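Local coordinates for kinesin-like protein KAR3 (Saccharomyces cerevisiae, PDB 1F9V) that hydrolyses ATP as a kinesin-family, microtubule-binding motor, probably coupling nucleotide turnover to movement along the microtubule, at residues H279-P284 against R289-R294; L76-L81 against I114-N119. The protein carries 2 engineered substitutions. All coordinates share one frame; numbering follows the deposited sequence.

Interaction 1: H279-P284 against R289-R294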
ATOM      1  N   HIS A 279       2.316 -13.348   2.055  1.00  8.54           N
ATOM      2  CA  HIS A 279       1.631 -14.556   2.495  1.00  9.28           C
ATOM      3  C   HIS A 279       2.540 -15.357   3.433  1.00 10.09           C
ATOM      4  O   HIS A 279       2.111 -15.816   4.493  1.00 10.33           O
ATOM      5  CB  HIS A 279       1.238 -15.426   1.294  1.00 10.41           C
ATOM      6  CG  HIS A 279       0.660 -16.755   1.679  1.00 11.24           C
ATOM      7  ND1 HIS A 279      -0.683 -16.938   1.925  1.00 12.96           N
ATOM      8  CD2 HIS A 279       1.250 -17.955   1.889  1.00 11.25           C
ATOM      9  CE1 HIS A 279      -0.896 -18.195   2.272  1.00 13.61           C
ATOM     10  NE2 HIS A 279       0.258 -18.833   2.259  1.00 13.83           N
ATOM     11  N   ALA A 280       3.797 -15.519   3.042  1.00  9.60           N
ATOM     12  CA  ALA A 280       4.735 -16.272   3.857  1.00 11.31           C
ATOM     13  C   ALA A 280       4.940 -15.613   5.219  1.00  9.80           C
ATOM     14  O   ALA A 280       4.992 -16.293   6.243  1.00 10.44           O
ATOM     15  CB  ALA A 280       6.072 -16.407   3.123  1.00 11.53           C
ATOM     16  N   LEU A 281       5.044 -14.288   5.232  1.00 10.46           N
ATOM     17  CA  LEU A 281       5.252 -13.554   6.474  1.00 10.82           C
ATOM     18  C   LEU A 281       4.069 -13.676   7.426  1.00 11.83           C
ATOM     19  O   LEU A 281       4.212 -13.459   8.630  1.00 11.65           O
ATOM     20  CB  LEU A 281       5.509 -12.077   6.176  1.00 10.68           C
ATOM     21  CG  LEU A 281       6.880 -11.755   5.579  1.00  9.95           C
ATOM     22  CD1 LEU A 281       6.864 -10.353   5.009  1.00  9.99           C
ATOM     23  CD2 LEU A 281       7.948 -11.886   6.654  1.00 11.08           C
ATOM     24  N   GLY A 282       2.902 -14.022   6.883  1.00 12.79           N
ATOM     25  CA  GLY A 282       1.707 -14.156   7.703  1.00 13.67           C
ATOM     26  C   GLY A 282       1.493 -15.574   8.214  1.00 15.78           C
ATOM     27  O   GLY A 282       0.490 -15.857   8.882  1.00 13.90           O
ATOM     28  N   GLN A 283       2.440 -16.465   7.908  1.00 15.83           N
ATOM     29  CA  GLN A 283       2.364 -17.863   8.326  1.00 19.12           C
ATOM     30  C   GLN A 283       2.988 -18.064   9.704  1.00 20.86           C
ATOM     31  O   GLN A 283       3.900 -17.337  10.089  1.00 20.82           O
ATOM     32  CB  GLN A 283       3.074 -18.748   7.300  1.00 19.56           C
ATOM     33  CG  GLN A 283       2.356 -18.821   5.960  1.00 22.69           C
ATOM     34  CD  GLN A 283       0.890 -19.190   6.104  1.00 26.62           C
ATOM     35  OE1 GLN A 283       0.022 -18.609   5.446  1.00 28.57           O
ATOM     36  NE2 GLN A 283       0.605 -20.160   6.970  1.00 27.31           N
ATOM     37  N   PRO A 284       2.497 -19.071  10.470  1.00 24.07           N
ATOM     38  CA  PRO A 284       2.979 -19.389  11.822  1.00 27.59           C
ATOM     39  C   PRO A 284       4.491 -19.575  11.973  1.00 32.67           C
ATOM     40  O   PRO A 284       5.016 -19.489  13.082  1.00 33.87           O
ATOM     41  CB  PRO A 284       2.178 -20.658  12.206  1.00 25.75           C
ATOM     42  CG  PRO A 284       1.010 -20.631  11.330  1.00 25.87           C
ATOM     43  CD  PRO A 284       1.411 -19.969  10.056  1.00 23.17           C
ATOM     44  N   ARG A 289      11.033 -20.440   7.360  1.00 46.53           N
ATOM     45  CA  ARG A 289      10.695 -20.488   5.939  1.00 44.94           C
ATOM     46  C   ARG A 289      11.596 -19.566   5.119  1.00 42.94           C
ATOM     47  O   ARG A 289      12.175 -18.611   5.646  1.00 42.48           O
ATOM     48  CB  ARG A 289       9.229 -20.100   5.725  1.00 47.97           C
ATOM     49  CG  ARG A 289       8.955 -18.609   5.845  1.00 50.91           C
ATOM     50  CD  ARG A 289       7.485 -18.319   6.126  1.00 53.07           C
ATOM     51  NE  ARG A 289       6.592 -19.199   5.380  1.00 54.88           N
ATOM     52  CZ  ARG A 289       5.967 -20.246   5.907  1.00 56.41           C
ATOM     53  NH1 ARG A 289       6.141 -20.542   7.183  1.00 57.58           N
ATOM     54  NH2 ARG A 289       5.167 -20.993   5.159  1.00 56.65           N
ATOM     55  N   HIS A 290      11.697 -19.853   3.824  1.00 39.32           N
ATOM     56  CA  HIS A 290      12.540 -19.076   2.925  1.00 35.65           C
ATOM     57  C   HIS A 290      11.744 -18.040   2.137  1.00 32.01           C
ATOM     58  O   HIS A 290      11.305 -18.292   1.015  1.00 32.71           O
ATOM     59  CB  HIS A 290      13.272 -20.017   1.960  1.00 38.94           C
ATOM     60  CG  HIS A 290      13.987 -21.146   2.641  1.00 41.57           C
ATOM     61  ND1 HIS A 290      13.538 -21.716   3.814  1.00 43.35           N
ATOM     62  CD2 HIS A 290      15.125 -21.807   2.315  1.00 42.32           C
ATOM     63  CE1 HIS A 290      14.367 -22.676   4.182  1.00 43.55           C
ATOM     64  NE2 HIS A 290      15.339 -22.752   3.290  1.00 44.03           N
ATOM     65  N   ILE A 291      11.572 -16.866   2.734  1.00 25.32           N
ATOM     66  CA  ILE A 291      10.835 -15.781   2.104  1.00 21.17           C
ATOM     67  C   ILE A 291      11.672 -15.189   0.965  1.00 19.46           C
ATOM     68  O   ILE A 291      12.778 -14.704   1.185  1.00 18.13           O
ATOM     69  CB  ILE A 291      10.489 -14.722   3.161  1.00 19.69           C
ATOM     70  CG1 ILE A 291       9.838 -15.431   4.359  1.00 19.24           C
ATOM     71  CG2 ILE A 291       9.589 -13.651   2.565  1.00 19.31           C
ATOM     72  CD1 ILE A 291       9.103 -14.541   5.305  1.00 20.19           C
ATOM     73  N   PRO A 292      11.139 -15.213  -0.270  1.00 17.90           N
ATOM     74  CA  PRO A 292      11.818 -14.698  -1.470  1.00 15.30           C
ATOM     75  C   PRO A 292      11.969 -13.183  -1.618  1.00 12.23           C
ATOM     76  O   PRO A 292      11.670 -12.633  -2.674  1.00 11.58           O
ATOM     77  CB  PRO A 292      11.001 -15.294  -2.612  1.00 15.80           C
ATOM     78  CG  PRO A 292       9.619 -15.373  -2.052  1.00 16.57           C
ATOM     79  CD  PRO A 292       9.797 -15.734  -0.591  1.00 18.13           C
ATOM     80  N   PHE A 293      12.449 -12.513  -0.576  1.00 11.45           N
ATOM     81  CA  PHE A 293      12.635 -11.063  -0.634  1.00 10.39           C
ATOM     82  C   PHE A 293      13.484 -10.641  -1.830  1.00  9.10           C
ATOM     83  O   PHE A 293      13.195  -9.649  -2.482  1.00  8.48           O
ATOM     84  CB  PHE A 293      13.343 -10.543   0.626  1.00 11.01           C
ATOM     85  CG  PHE A 293      12.511 -10.600   1.870  1.00 10.13           C
ATOM     86  CD1 PHE A 293      11.410  -9.761   2.029  1.00 11.47           C
ATOM     87  CD2 PHE A 293      12.837 -11.485   2.892  1.00 11.10           C
ATOM     88  CE1 PHE A 293      10.645  -9.806   3.192  1.00 11.45           C
ATOM     89  CE2 PHE A 293      12.081 -11.541   4.060  1.00 12.42           C
ATOM     90  CZ  PHE A 293      10.981 -10.700   4.211  1.00 13.30           C
ATOM     91  N   ARG A 294      14.536 -11.405  -2.109  1.00 10.97           N
ATOM     92  CA  ARG A 294      15.463 -11.073  -3.190  1.00 12.20           C
ATOM     93  C   ARG A 294      14.944 -11.292  -4.604  1.00 13.33           C
ATOM     94  O   ARG A 294      15.608 -10.916  -5.576  1.00 14.14           O
ATOM     95  CB  ARG A 294      16.774 -11.853  -3.001  1.00 12.88           C
ATOM     96  CG  ARG A 294      17.347 -11.767  -1.598  1.00 14.76           C
ATOM     97  CD  ARG A 294      18.653 -12.557  -1.475  1.00 17.06           C
ATOM     98  NE  ARG A 294      19.726 -11.916  -2.231  1.00 17.68           N
ATOM     99  CZ  ARG A 294      20.568 -11.018  -1.733  1.00 17.99           C
ATOM    100  NH1 ARG A 294      20.475 -10.632  -0.466  1.00 19.39           N
ATOM    101  NH2 ARG A 294      21.486 -10.479  -2.517  1.00 19.01           N
TER
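Ala-280 and Ile-291 mark the closest approach of the two backbones, CA to CA 6.4 Å, where the last turn of helix 258-281 is met by the returning loop; no hydrogen bond crosses between them, and the contact is made mostly by side chains. The small Ala-280 suits this place because its bare methyl lets the Arg-289 side chain lie close: CB of Ala-280 is 3.6 Å from NE of Arg-289. The carbonyl oxygen of Ala-280, already taken by the amide of Gln-283, also has CD of Arg-289 against it at 3.2 Å, while NE approaches it at too poor an angle to bond. CG of Arg-289 lies between its backbone N and carbonyl carbon (chi1 76°), and a bend at chi3 then carries the guanidinium over Gln-283. There CB of Gln-283 sits over the centre of one face, 3.5 Å from CZ of Arg-289, with the amide and guanidinium planes 49° apart. Methylene groups suit that flat cation because they pack on its face without competing for its N-H groups, and NH1 makes a salt bridge to Asp-285. Farther along, Ile-291 crosses Leu-281 at about a right angle. Leu-281 and Phe-293 come at each other from opposite directions. An inverse gamma turn centred on Pro-292, closed by Phe-293 N to Ile-291 O at 2.8 Å, brings Ile-291 CG2 over one face of the Phe-293 ring. Leu-281 and Phe-293 both continue onto Leu-306 of helix 297-306. In kinesins this helix, loop and helix form part of the microtubule-binding face. The chemistry implies a division of labour: apolar packing seats the loop against the helix end, and the arginine's charge is answered by an aspartate within the loop itself.

Interaction 2: L76-L81 against I114-N119. With ADP (adenosine-5'-diphosphate), chain D.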
ATOM      1  N   LEU A  76      -2.349   3.176  12.574  1.00 14.84           N
ATOM      2  CA  LEU A  76      -1.223   2.384  12.108  1.00 13.22           C
ATOM      3  C   LEU A  76       0.015   3.256  11.898  1.00 12.44           C
ATOM      4  O   LEU A  76       1.077   2.984  12.457  1.00 12.78           O
ATOM      5  CB  LEU A  76      -1.577   1.682  10.791  1.00 11.97           C
ATOM      6  CG  LEU A  76      -0.392   1.223   9.935  1.00 11.11           C
ATOM      7  CD1 LEU A  76       0.328   0.083  10.634  1.00 10.41           C
ATOM      8  CD2 LEU A  76      -0.888   0.783   8.572  1.00 10.08           C
ATOM      9  N   VAL A  77      -0.126   4.314  11.102  1.00 12.31           N
ATOM     10  CA  VAL A  77       1.007   5.180  10.799  1.00 12.94           C
ATOM     11  C   VAL A  77       1.623   5.880  12.004  1.00 13.99           C
ATOM     12  O   VAL A  77       2.809   6.203  11.985  1.00 13.77           O
ATOM     13  CB  VAL A  77       0.648   6.232   9.716  1.00 13.60           C
ATOM     14  CG1 VAL A  77       0.172   5.530   8.441  1.00 12.07           C
ATOM     15  CG2 VAL A  77      -0.413   7.182  10.233  1.00 13.51           C
ATOM     16  N   GLN A  78       0.845   6.108  13.058  1.00 14.51           N
ATOM     17  CA  GLN A  78       1.410   6.771  14.227  1.00 16.09           C
ATOM     18  C   GLN A  78       2.370   5.854  14.985  1.00 16.34           C
ATOM     19  O   GLN A  78       3.205   6.322  15.756  1.00 16.45           O
ATOM     20  CB  GLN A  78       0.303   7.281  15.157  1.00 18.24           C
ATOM     21  CG  GLN A  78      -0.417   6.220  15.961  1.00 19.56           C
ATOM     22  CD  GLN A  78      -1.641   6.772  16.669  1.00 20.38           C
ATOM     23  OE1 GLN A  78      -1.938   6.394  17.799  1.00 22.55           O
ATOM     24  NE2 GLN A  78      -2.355   7.674  16.005  1.00 19.45           N
ATOM     25  N   SER A  79       2.269   4.551  14.749  1.00 15.25           N
ATOM     26  CA  SER A  79       3.146   3.598  15.413  1.00 15.06           C
ATOM     27  C   SER A  79       4.609   3.855  15.027  1.00 14.62           C
ATOM     28  O   SER A  79       5.527   3.427  15.725  1.00 13.67           O
ATOM     29  CB  SER A  79       2.739   2.161  15.057  1.00 16.75           C
ATOM     30  OG  SER A  79       3.189   1.802  13.762  1.00 21.01           O
ATOM     31  N   SER A  80       4.823   4.566  13.924  1.00 13.30           N
ATOM     32  CA  SER A  80       6.176   4.881  13.472  1.00 15.54           C
ATOM     33  C   SER A  80       6.885   5.813  14.452  1.00 16.93           C
ATOM     34  O   SER A  80       8.115   5.903  14.454  1.00 14.84           O
ATOM     35  CB  SER A  80       6.140   5.532  12.094  1.00 17.54           C
ATOM     36  OG  SER A  80       6.452   4.586  11.088  1.00 24.22           O
ATOM     37  N   LEU A  81       6.109   6.510  15.279  1.00 17.32           N
ATOM     38  CA  LEU A  81       6.684   7.418  16.269  1.00 17.60           C
ATOM     39  C   LEU A  81       7.265   6.604  17.419  1.00 17.16           C
ATOM     40  O   LEU A  81       8.086   7.099  18.193  1.00 16.73           O
ATOM     41  CB  LEU A  81       5.620   8.391  16.779  1.00 17.72           C
ATOM     42  CG  LEU A  81       5.171   9.395  15.711  1.00 18.85           C
ATOM     43  CD1 LEU A  81       3.774   9.895  16.029  1.00 20.71           C
ATOM     44  CD2 LEU A  81       6.155  10.549  15.642  1.00 18.87           C
ATOM     45  N   ILE A 114       1.196  12.459   6.747  1.00 10.51           N
ATOM     46  CA  ILE A 114       2.113  13.529   7.105  1.00 11.96           C
ATOM     47  C   ILE A 114       1.477  14.503   8.099  1.00 13.52           C
ATOM     48  O   ILE A 114       2.100  14.881   9.088  1.00 13.08           O
ATOM     49  CB  ILE A 114       2.593  14.263   5.844  1.00 12.94           C
ATOM     50  CG1 ILE A 114       3.584  13.356   5.103  1.00 16.09           C
ATOM     51  CG2 ILE A 114       3.257  15.586   6.213  1.00 12.50           C
ATOM     52  CD1 ILE A 114       3.896  13.778   3.705  1.00 20.06           C
ATOM     53  N   SER A 115       0.231  14.893   7.851  1.00 13.74           N
ATOM     54  CA  SER A 115      -0.464  15.809   8.758  1.00 15.33           C
ATOM     55  C   SER A 115      -0.660  15.180  10.135  1.00 14.43           C
ATOM     56  O   SER A 115      -0.509  15.845  11.161  1.00 15.70           O
ATOM     57  CB  SER A 115      -1.831  16.187   8.189  1.00 15.96           C
ATOM     58  OG  SER A 115      -1.691  16.873   6.966  1.00 23.15           O
ATOM     59  N   HIS A 116      -1.006  13.896  10.151  1.00 12.78           N
ATOM     60  CA  HIS A 116      -1.229  13.179  11.396  1.00 11.75           C
ATOM     61  C   HIS A 116       0.062  13.064  12.201  1.00 12.98           C
ATOM     62  O   HIS A 116       0.064  13.234  13.419  1.00 13.21           O
ATOM     63  CB  HIS A 116      -1.783  11.781  11.097  1.00 12.15           C
ATOM     64  CG  HIS A 116      -2.250  11.036  12.308  1.00 13.29           C
ATOM     65  ND1 HIS A 116      -3.135  11.571  13.221  1.00 12.29           N
ATOM     66  CD2 HIS A 116      -1.968   9.787  12.748  1.00 11.90           C
ATOM     67  CE1 HIS A 116      -3.377  10.684  14.168  1.00 12.12           C
ATOM     68  NE2 HIS A 116      -2.681   9.592  13.905  1.00 14.04           N
ATOM     69  N   ILE A 117       1.161  12.769  11.517  1.00 13.51           N
ATOM     70  CA  ILE A 117       2.453  12.627  12.186  1.00 14.75           C
ATOM     71  C   ILE A 117       2.911  13.940  12.824  1.00 13.41           C
ATOM     72  O   ILE A 117       3.411  13.948  13.950  1.00 14.38           O
ATOM     73  CB  ILE A 117       3.537  12.124  11.201  1.00 15.22           C
ATOM     74  CG1 ILE A 117       3.362  10.618  10.968  1.00 16.53           C
ATOM     75  CG2 ILE A 117       4.929  12.399  11.760  1.00 16.50           C
ATOM     76  CD1 ILE A 117       4.128  10.083   9.762  1.00 18.06           C
ATOM     77  N   PHE A 118       2.738  15.048  12.114  1.00 13.68           N
ATOM     78  CA  PHE A 118       3.145  16.334  12.657  1.00 14.16           C
ATOM     79  C   PHE A 118       2.258  16.753  13.827  1.00 15.26           C
ATOM     80  O   PHE A 118       2.720  17.421  14.751  1.00 15.20           O
ATOM     81  CB  PHE A 118       3.153  17.391  11.552  1.00 15.34           C
ATOM     82  CG  PHE A 118       4.470  17.484  10.832  1.00 17.64           C
ATOM     83  CD1 PHE A 118       5.600  17.970  11.487  1.00 18.55           C
ATOM     84  CD2 PHE A 118       4.595  17.053   9.518  1.00 17.60           C
ATOM     85  CE1 PHE A 118       6.834  18.021  10.842  1.00 18.61           C
ATOM     86  CE2 PHE A 118       5.825  17.099   8.864  1.00 18.67           C
ATOM     87  CZ  PHE A 118       6.947  17.585   9.532  1.00 17.84           C
ATOM     88  N   ASN A 119       0.989  16.349  13.806  1.00 15.01           N
ATOM     89  CA  ASN A 119       0.095  16.684  14.914  1.00 16.20           C
ATOM     90  C   ASN A 119       0.620  15.954  16.141  1.00 16.18           C
ATOM     91  O   ASN A 119       0.629  16.490  17.248  1.00 16.38           O
ATOM     92  CB  ASN A 119      -1.339  16.226  14.633  1.00 17.63           C
ATOM     93  CG  ASN A 119      -2.042  17.094  13.607  1.00 22.97           C
ATOM     94  OD1 ASN A 119      -1.625  18.222  13.335  1.00 24.98           O
ATOM     95  ND2 ASN A 119      -3.121  16.567  13.028  1.00 24.02           N
TER
HETATM   96  PB  ADP D 998      -5.789  -4.125  17.799  1.00 45.47           P
HETATM   97  O1B ADP D 998      -5.754  -5.494  18.398  1.00 47.45           O
HETATM   98  O2B ADP D 998      -5.534  -4.181  16.190  1.00 47.20           O
HETATM   99  O3B ADP D 998      -7.075  -3.434  18.112  1.00 45.44           O
HETATM  100  PA  ADP D 998      -3.133  -2.960  17.789  1.00 40.67           P
HETATM  101  O1A ADP D 998      -2.220  -2.765  18.930  1.00 41.21           O
HETATM  102  O2A ADP D 998      -2.715  -4.088  16.934  1.00 40.15           O
HETATM  103  O3A ADP D 998      -4.584  -3.282  18.337  1.00 43.21           O
HETATM  104  O5' ADP D 998      -3.350  -1.598  16.958  1.00 38.08           O
HETATM  105  C5' ADP D 998      -4.628  -0.954  16.996  1.00 34.54           C
HETATM  106  C4' ADP D 998      -4.944  -0.193  15.708  1.00 32.26           C
HETATM  107  O4' ADP D 998      -3.773   0.199  14.947  1.00 30.09           O
HETATM  108  C3' ADP D 998      -5.842  -0.975  14.774  1.00 31.78           C
HETATM  109  O3' ADP D 998      -7.240  -0.806  15.053  1.00 34.33           O
HETATM  110  C2' ADP D 998      -5.452  -0.500  13.397  1.00 29.61           C
HETATM  111  O2' ADP D 998      -6.247   0.613  12.953  1.00 28.99           O
HETATM  112  C1' ADP D 998      -3.966  -0.187  13.555  1.00 26.91           C
HETATM  113  N9  ADP D 998      -3.080  -1.333  13.085  1.00 23.92           N
HETATM  114  C8  ADP D 998      -2.299  -2.124  13.844  1.00 22.34           C
HETATM  115  N7  ADP D 998      -1.658  -3.005  13.053  1.00 19.44           N
HETATM  116  C5  ADP D 998      -2.013  -2.786  11.805  1.00 20.27           C
HETATM  117  C6  ADP D 998      -1.702  -3.339  10.544  1.00 19.97           C
HETATM  118  N6  ADP D 998      -0.832  -4.361  10.435  1.00 16.04           N
HETATM  119  N1  ADP D 998      -2.293  -2.836   9.408  1.00 19.71           N
HETATM  120  C2  ADP D 998      -3.172  -1.810   9.455  1.00 20.11           C
HETATM  121  N3  ADP D 998      -3.472  -1.269  10.653  1.00 19.18           N
HETATM  122  C4  ADP D 998      -2.934  -1.711  11.823  1.00 21.44           C
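The side-chain nitrogen NE2 of Gln-78 is held by two acceptors, NE2 of His-116 at 2.9 Å and, weakly, the carbonyl oxygen of Gly-74. It meets the histidine at its edge, 14° out of the ring plane, though the N-H points off line at 131°. His-116 turns its CG away from the backbone N (chi1 -171°), which carries the ring across to the end of helix 66-77, and Gln-78, extended beyond CG, is long enough to meet it. Val-77 CG2 packs near the same ring plane, 3.9 Å from His-116 CD2, while Trp-120 stacks edge-to-face with the ring. Deeper in, the branched Leu-81 and Ile-117 face each other more loosely, Leu-81 CD2 to Ile-117 CG2 4.5 Å, and both touch Leu-225 of strand 218-228. Leu-76 points the other way and lies along the adenine of an ADP, CB of Leu-76 to N3 of ADP 3.5 Å. Replacing His-116 by alanine takes away the ring, and the Gln-78 amide would probably be left with its weak bond to Gly-74 and a gap beside Val-77 and Trp-120. Because NE2 of His-116 accepts a hydrogen bond, it probably carries no proton, consistent with a neutral imidazole, a polar link at the margin of a greasy helix contact.

In the fold
From the N terminus, helix 66-77 runs into the segment of interaction 2. The chain then makes strand 86-91, the P-loop and helix 98-103 before helix 109-124 returns to close that contact, so interaction 2 encloses the nucleotide-binding loop of the motor. Far later, helix 258-281 ends in interaction 1, which closes a short loop, partly disordered, before helix 297-306. The two contacts follow in series, neither crossing nor enclosing the other, with centres about 28 Å apart and nearest atoms about 14 Å apart. They lie on opposite faces of the central sheet: interaction 2 joins two helices there, and interaction 1 seats a loop on a helix end.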